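Local atomic coordinates of L-asparagine oxygenase (Streptomyces coelicolor, PDB entry 2OG5), a protein that catalyses the iron(II)- and 2-oxoglutarate-dependent 3-hydroxylation of L-asparagine, supplying a building block of the calcium-dependent lipopeptide antibiotic. Residues Asp200-Arg213 against Val308-Tyr320. Sequence-based numbering, arbitrary orientation.
With NA (sodium ion), chain B.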
loop_
_atom_site.group_PDB
_atom_site.type_symbol
_atom_site.label_atom_id
_atom_site.label_comp_id
_atom_site.label_asym_id
_atom_site.label_seq_id
_atom_site.Cartn_x
_atom_site.Cartn_y
_atom_site.Cartn_z
ATOM N N ASP A 200 11.616 0.978 12.414
ATOM C CA ASP A 200 12.949 0.385 12.265
ATOM C C ASP A 200 13.878 1.026 13.282
ATOM O O ASP A 200 14.194 2.201 13.147
ATOM C CB ASP A 200 13.513 0.641 10.869
ATOM C CG ASP A 200 15.000 0.327 10.756
ATOM O OD1 ASP A 200 15.506 -0.597 11.428
ATOM O OD2 ASP A 200 15.679 1.037 9.985
ATOM N N PRO A 201 14.340 0.261 14.284
ATOM C CA PRO A 201 15.184 0.879 15.302
ATOM C C PRO A 201 16.571 1.275 14.798
ATOM O O PRO A 201 17.250 2.061 15.471
ATOM C CB PRO A 201 15.306 -0.225 16.352
ATOM C CG PRO A 201 15.198 -1.480 15.594
ATOM C CD PRO A 201 14.162 -1.181 14.539
ATOM N N THR A 202 16.996 0.730 13.659
ATOM C CA THR A 202 18.362 0.936 13.181
ATOM C C THR A 202 18.547 2.274 12.474
ATOM O O THR A 202 19.687 2.711 12.288
ATOM C CB THR A 202 18.829 -0.176 12.234
ATOM O OG1 THR A 202 18.178 -0.019 10.971
ATOM C CG2 THR A 202 18.567 -1.583 12.808
ATOM N N GLY A 203 17.446 2.905 12.068
ATOM C CA GLY A 203 17.487 4.215 11.425
ATOM C C GLY A 203 17.745 4.234 9.919
ATOM O O GLY A 203 17.809 5.313 9.317
ATOM N N ARG A 204 17.909 3.068 9.298
ATOM C CA ARG A 204 18.252 3.014 7.874
ATOM C C ARG A 204 17.074 2.766 6.930
ATOM O O ARG A 204 17.170 3.104 5.753
ATOM C CB ARG A 204 19.334 1.961 7.614
ATOM C CG ARG A 204 20.723 2.313 8.183
ATOM C CD ARG A 204 21.801 1.345 7.692
ATOM N NE ARG A 204 21.941 1.381 6.236
ATOM C CZ ARG A 204 22.388 0.387 5.473
ATOM N NH1 ARG A 204 22.748 -0.786 5.992
ATOM N NH2 ARG A 204 22.451 0.556 4.165
ATOM N N ALA A 205 15.992 2.157 7.421
ATOM C CA ALA A 205 14.828 1.862 6.582
ATOM C C ALA A 205 13.936 3.088 6.427
ATOM O O ALA A 205 13.590 3.745 7.410
ATOM C CB ALA A 205 14.019 0.710 7.172
ATOM N N GLY A 206 13.552 3.379 5.193
ATOM C CA GLY A 206 12.529 4.376 4.918
ATOM C C GLY A 206 11.684 3.962 3.726
ATOM O O GLY A 206 12.184 3.388 2.760
ATOM N N LEU A 207 10.394 4.256 3.817
ATOM C CA LEU A 207 9.484 4.114 2.691
ATOM C C LEU A 207 9.807 5.212 1.696
ATOM O O LEU A 207 9.966 6.368 2.079
ATOM C CB LEU A 207 8.043 4.289 3.164
ATOM C CG LEU A 207 6.933 4.336 2.101
ATOM C CD1 LEU A 207 6.782 3.009 1.400
ATOM C CD2 LEU A 207 5.629 4.773 2.765
ATOM N N ARG A 208 9.878 4.855 0.416
ATOM C CA ARG A 208 10.073 5.844 -0.640
ATOM C C ARG A 208 8.854 5.846 -1.547
ATOM O O ARG A 208 8.405 4.779 -1.978
ATOM C CB ARG A 208 11.323 5.536 -1.465
ATOM C CG ARG A 208 12.630 5.461 -0.655
ATOM C CD ARG A 208 13.830 5.607 -1.581
ATOM N NE ARG A 208 14.063 7.000 -1.968
ATOM C CZ ARG A 208 14.722 7.386 -3.064
ATOM N NH1 ARG A 208 15.206 6.500 -3.921
ATOM N NH2 ARG A 208 14.901 8.672 -3.307
ATOM N N THR A 209 8.305 7.028 -1.820
ATOM C CA THR A 209 7.173 7.155 -2.758
ATOM C C THR A 209 7.520 8.172 -3.844
ATOM O O THR A 209 8.085 9.218 -3.550
ATOM C CB THR A 209 5.866 7.562 -2.033
ATOM O OG1 THR A 209 6.022 8.834 -1.401
ATOM C CG2 THR A 209 5.494 6.517 -0.980
ATOM N N ALA A 210 7.199 7.856 -5.098
ATOM C CA ALA A 210 7.444 8.784 -6.208
ATOM C C ALA A 210 6.239 8.844 -7.136
ATOM O O ALA A 210 5.755 7.818 -7.599
ATOM C CB ALA A 210 8.671 8.367 -6.980
ATOM N N CYS A 211 5.775 10.056 -7.413
ATOM C CA CYS A 211 4.536 10.263 -8.154
ATOM C C CYS A 211 4.823 10.675 -9.579
ATOM O O CYS A 211 5.686 11.533 -9.829
ATOM C CB CYS A 211 3.695 11.322 -7.445
ATOM S SG CYS A 211 2.033 11.567 -8.112
ATOM N N VAL A 212 4.094 10.075 -10.514
ATOM C CA VAL A 212 4.206 10.436 -11.931
ATOM C C VAL A 212 3.944 11.933 -12.159
ATOM O O VAL A 212 4.474 12.512 -13.112
ATOM C CB VAL A 212 3.262 9.591 -12.818
ATOM C CG1 VAL A 212 1.805 9.954 -12.579
ATOM C CG2 VAL A 212 3.625 9.749 -14.304
ATOM N N ARG A 213 3.169 12.570 -11.280
ATOM C CA ARG A 213 2.903 14.020 -11.386
ATOM C C ARG A 213 4.153 14.890 -11.203
ATOM O O ARG A 213 4.249 15.972 -11.794
ATOM C CB ARG A 213 1.834 14.463 -10.382
ATOM C CG ARG A 213 0.467 13.875 -10.671
ATOM C CD ARG A 213 -0.572 14.196 -9.610
ATOM N NE ARG A 213 -1.845 13.628 -10.042
ATOM C CZ ARG A 213 -2.741 13.036 -9.250
ATOM N NH1 ARG A 213 -2.559 12.936 -7.950
ATOM N NH2 ARG A 213 -3.844 12.539 -9.781
ATOM N N VAL A 308 -1.077 6.495 -9.405
ATOM C CA VAL A 308 -0.165 7.561 -9.830
ATOM C C VAL A 308 1.196 7.539 -9.133
ATOM O O VAL A 308 2.096 8.279 -9.529
ATOM C CB VAL A 308 -0.788 8.962 -9.645
ATOM C CG1 VAL A 308 -1.944 9.167 -10.611
ATOM C CG2 VAL A 308 -1.214 9.196 -8.203
ATOM N N THR A 309 1.363 6.689 -8.126
ATOM C CA THR A 309 2.556 6.708 -7.295
ATOM C C THR A 309 3.131 5.315 -7.147
ATOM O O THR A 309 2.398 4.381 -6.809
ATOM C CB THR A 309 2.215 7.315 -5.920
ATOM O OG1 THR A 309 1.779 8.657 -6.128
ATOM C CG2 THR A 309 3.411 7.334 -4.959
ATOM N N VAL A 310 4.429 5.193 -7.421
ATOM C CA VAL A 310 5.200 3.988 -7.152
ATOM C C VAL A 310 5.843 4.082 -5.778
ATOM O O VAL A 310 6.018 5.175 -5.237
ATOM C CB VAL A 310 6.292 3.758 -8.212
ATOM C CG1 VAL A 310 5.671 3.544 -9.597
ATOM C CG2 VAL A 310 7.298 4.935 -8.269
ATOM N N HIS A 311 6.175 2.936 -5.194
ATOM C CA HIS A 311 6.877 2.950 -3.912
ATOM C C HIS A 311 7.996 1.933 -3.884
ATOM O O HIS A 311 8.040 0.982 -4.670
ATOM C CB HIS A 311 5.903 2.734 -2.747
ATOM C CG HIS A 311 5.329 1.356 -2.681
ATOM N ND1 HIS A 311 4.241 0.965 -3.436
ATOM C CD2 HIS A 311 5.688 0.276 -1.946
ATOM C CE1 HIS A 311 3.955 -0.295 -3.166
ATOM N NE2 HIS A 311 4.820 -0.740 -2.271
ATOM N N GLY A 312 8.912 2.178 -2.958
ATOM C CA GLY A 312 10.051 1.316 -2.697
ATOM C C GLY A 312 10.490 1.500 -1.259
ATOM O O GLY A 312 9.764 2.061 -0.439
ATOM N N ARG A 313 11.667 0.992 -0.941
ATOM C CA ARG A 313 12.153 1.010 0.423
ATOM C C ARG A 313 13.657 0.918 0.415
ATOM O O ARG A 313 14.231 0.153 -0.355
ATOM C CB ARG A 313 11.598 -0.167 1.227
ATOM C CG ARG A 313 11.671 0.086 2.730
ATOM C CD ARG A 313 12.191 -1.093 3.543
ATOM N NE ARG A 313 11.787 -2.375 2.989
ATOM C CZ ARG A 313 12.587 -3.204 2.317
ATOM N NH1 ARG A 313 13.875 -2.913 2.101
ATOM N NH2 ARG A 313 12.088 -4.336 1.836
ATOM N N THR A 314 14.301 1.667 1.306
ATOM C CA THR A 314 15.755 1.590 1.429
ATOM C C THR A 314 16.194 0.280 2.085
ATOM O O THR A 314 15.412 -0.397 2.755
ATOM C CB THR A 314 16.296 2.751 2.271
ATOM O OG1 THR A 314 15.710 2.697 3.573
ATOM C CG2 THR A 314 15.975 4.081 1.621
ATOM N N GLU A 315 17.464 -0.058 1.894
ATOM C CA GLU A 315 18.074 -1.232 2.509
ATOM C C GLU A 315 18.303 -1.003 4.002
ATOM O O GLU A 315 18.585 0.121 4.432
ATOM C CB GLU A 315 19.392 -1.514 1.787
ATOM C CG GLU A 315 20.390 -2.428 2.447
ATOM C CD GLU A 315 21.729 -2.360 1.732
ATOM O OE1 GLU A 315 22.668 -1.723 2.250
ATOM O OE2 GLU A 315 21.829 -2.917 0.625
ATOM N N PHE A 316 18.186 -2.066 4.789
ATOM C CA PHE A 316 18.508 -2.016 6.214
ATOM C C PHE A 316 19.000 -3.362 6.694
ATOM O O PHE A 316 18.865 -4.358 5.990
ATOM C CB PHE A 316 17.330 -1.499 7.050
ATOM C CG PHE A 316 16.128 -2.404 7.083
ATOM C CD1 PHE A 316 15.773 -3.065 8.249
ATOM C CD2 PHE A 316 15.320 -2.548 5.962
ATOM C CE1 PHE A 316 14.660 -3.880 8.292
ATOM C CE2 PHE A 316 14.193 -3.358 6.002
ATOM C CZ PHE A 316 13.861 -4.016 7.166
ATOM N N THR A 317 19.620 -3.384 7.869
ATOM C CA THR A 317 20.136 -4.625 8.430
ATOM C C THR A 317 19.284 -5.035 9.620
ATOM O O THR A 317 19.381 -4.424 10.685
ATOM C CB THR A 317 21.599 -4.466 8.873
ATOM O OG1 THR A 317 22.370 -3.965 7.772
ATOM C CG2 THR A 317 22.167 -5.809 9.358
ATOM N N PRO A 318 18.413 -6.047 9.443
ATOM C CA PRO A 318 17.587 -6.465 10.573
ATOM C C PRO A 318 18.382 -7.004 11.754
ATOM O O PRO A 318 19.461 -7.574 11.575
ATOM C CB PRO A 318 16.714 -7.581 9.980
ATOM C CG PRO A 318 16.706 -7.323 8.532
ATOM C CD PRO A 318 18.075 -6.803 8.224
ATOM N N ARG A 319 17.838 -6.820 12.948
ATOM C CA ARG A 319 18.414 -7.383 14.163
ATOM C C ARG A 319 17.983 -8.831 14.378
ATOM O O ARG A 319 18.732 -9.628 14.960
ATOM C CB ARG A 319 17.994 -6.554 15.375
ATOM C CG ARG A 319 18.560 -5.142 15.398
ATOM C CD ARG A 319 17.915 -4.348 16.491
ATOM N NE ARG A 319 18.532 -3.039 16.668
ATOM C CZ ARG A 319 18.113 -2.133 17.548
ATOM N NH1 ARG A 319 17.054 -2.365 18.322
ATOM N NH2 ARG A 319 18.743 -0.968 17.633
ATOM N N TYR A 320 16.761 -9.149 13.954
ATOM C CA TYR A 320 16.134 -10.458 14.200
ATOM C C TYR A 320 16.121 -10.831 15.689
ATOM O O TYR A 320 16.414 -11.971 16.067
ATOM C CB TYR A 320 16.788 -11.559 13.348
ATOM C CG TYR A 320 16.703 -11.337 11.846
ATOM C CD1 TYR A 320 15.484 -11.051 11.223
ATOM C CD2 TYR A 320 17.835 -11.431 11.045
ATOM C CE1 TYR A 320 15.407 -10.865 9.855
ATOM C CE2 TYR A 320 17.765 -11.254 9.669
ATOM C CZ TYR A 320 16.543 -10.968 9.078
ATOM O OH TYR A 320 16.485 -10.787 7.717
HETATM NA NA NA B . 4.722 -2.816 -2.599
HETATM O O HOH W 1 20.147 -1.010 9.338
HETATM O O HOH W 2 19.902 2.015 3.209
HETATM O O HOH W 3 23.856 -1.597 8.505
HETATM O O HOH W 4 4.831 -4.769 -2.623
HETATM O O HOH W 5 6.136 -3.102 -1.160
HETATM O O HOH W 6 3.791 -2.760 -0.231
#
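Strands 207-211 and 309-313 pair antiparallel as the two inner strands of the four-stranded sheet of the jelly-roll core, flanked by strands 292-294 and 176-179, and the second of them brings in the metal ligand His311. Their axes approach to 4.5 Å at 157°. Arg208 with Gly312 and Ala210 with Val310 are hydrogen-bonded pairs, and the ladder runs on at one end through Val212 N to Val308 O (2.9 Å) and at the other through Thr314 N to Gly206 O.

His311 faces Thr209 in a non-hydrogen-bonded pair, its side chain on the sheet face shared with Leu207 and Cys211. Its CG stands between backbone N and carbonyl carbon (chi1 69°), which carries the imidazole away from strand 207-211, and NE2 binds the sodium ion at 2.1 Å, beside His179 and Glu181; these three residues also bind the catalytic iron.

Beyond the strands, Thr314 OG1 donates to Arg204 O (2.7 Å), in the carbonyl plane on a lone pair, and accepts from Gly206 N (2.8 Å). Ala205 CB sits over one face of the Phe316 ring, 4.0 Å from its centroid, a CH-pi contact. Arg204, bent at chi3, lies alongside Glu315: NH2 meets OE1 at 3.0 Å on its anti side, with guanidinium and carboxylate planes 88° apart, a single-bond salt bridge rather than a coplanar fork. Pro201 lays CB and CG over one face of the Arg319 guanidinium, CG to NH1 3.4 Å.

Main-chain bonds thus fix the strand bearing His311 from the side of 207-211, while a threonine hydroxyl that gives one hydrogen bond and takes another and an aromatic face extend the join into the loops, where the salt bridge lies at the exposed margin.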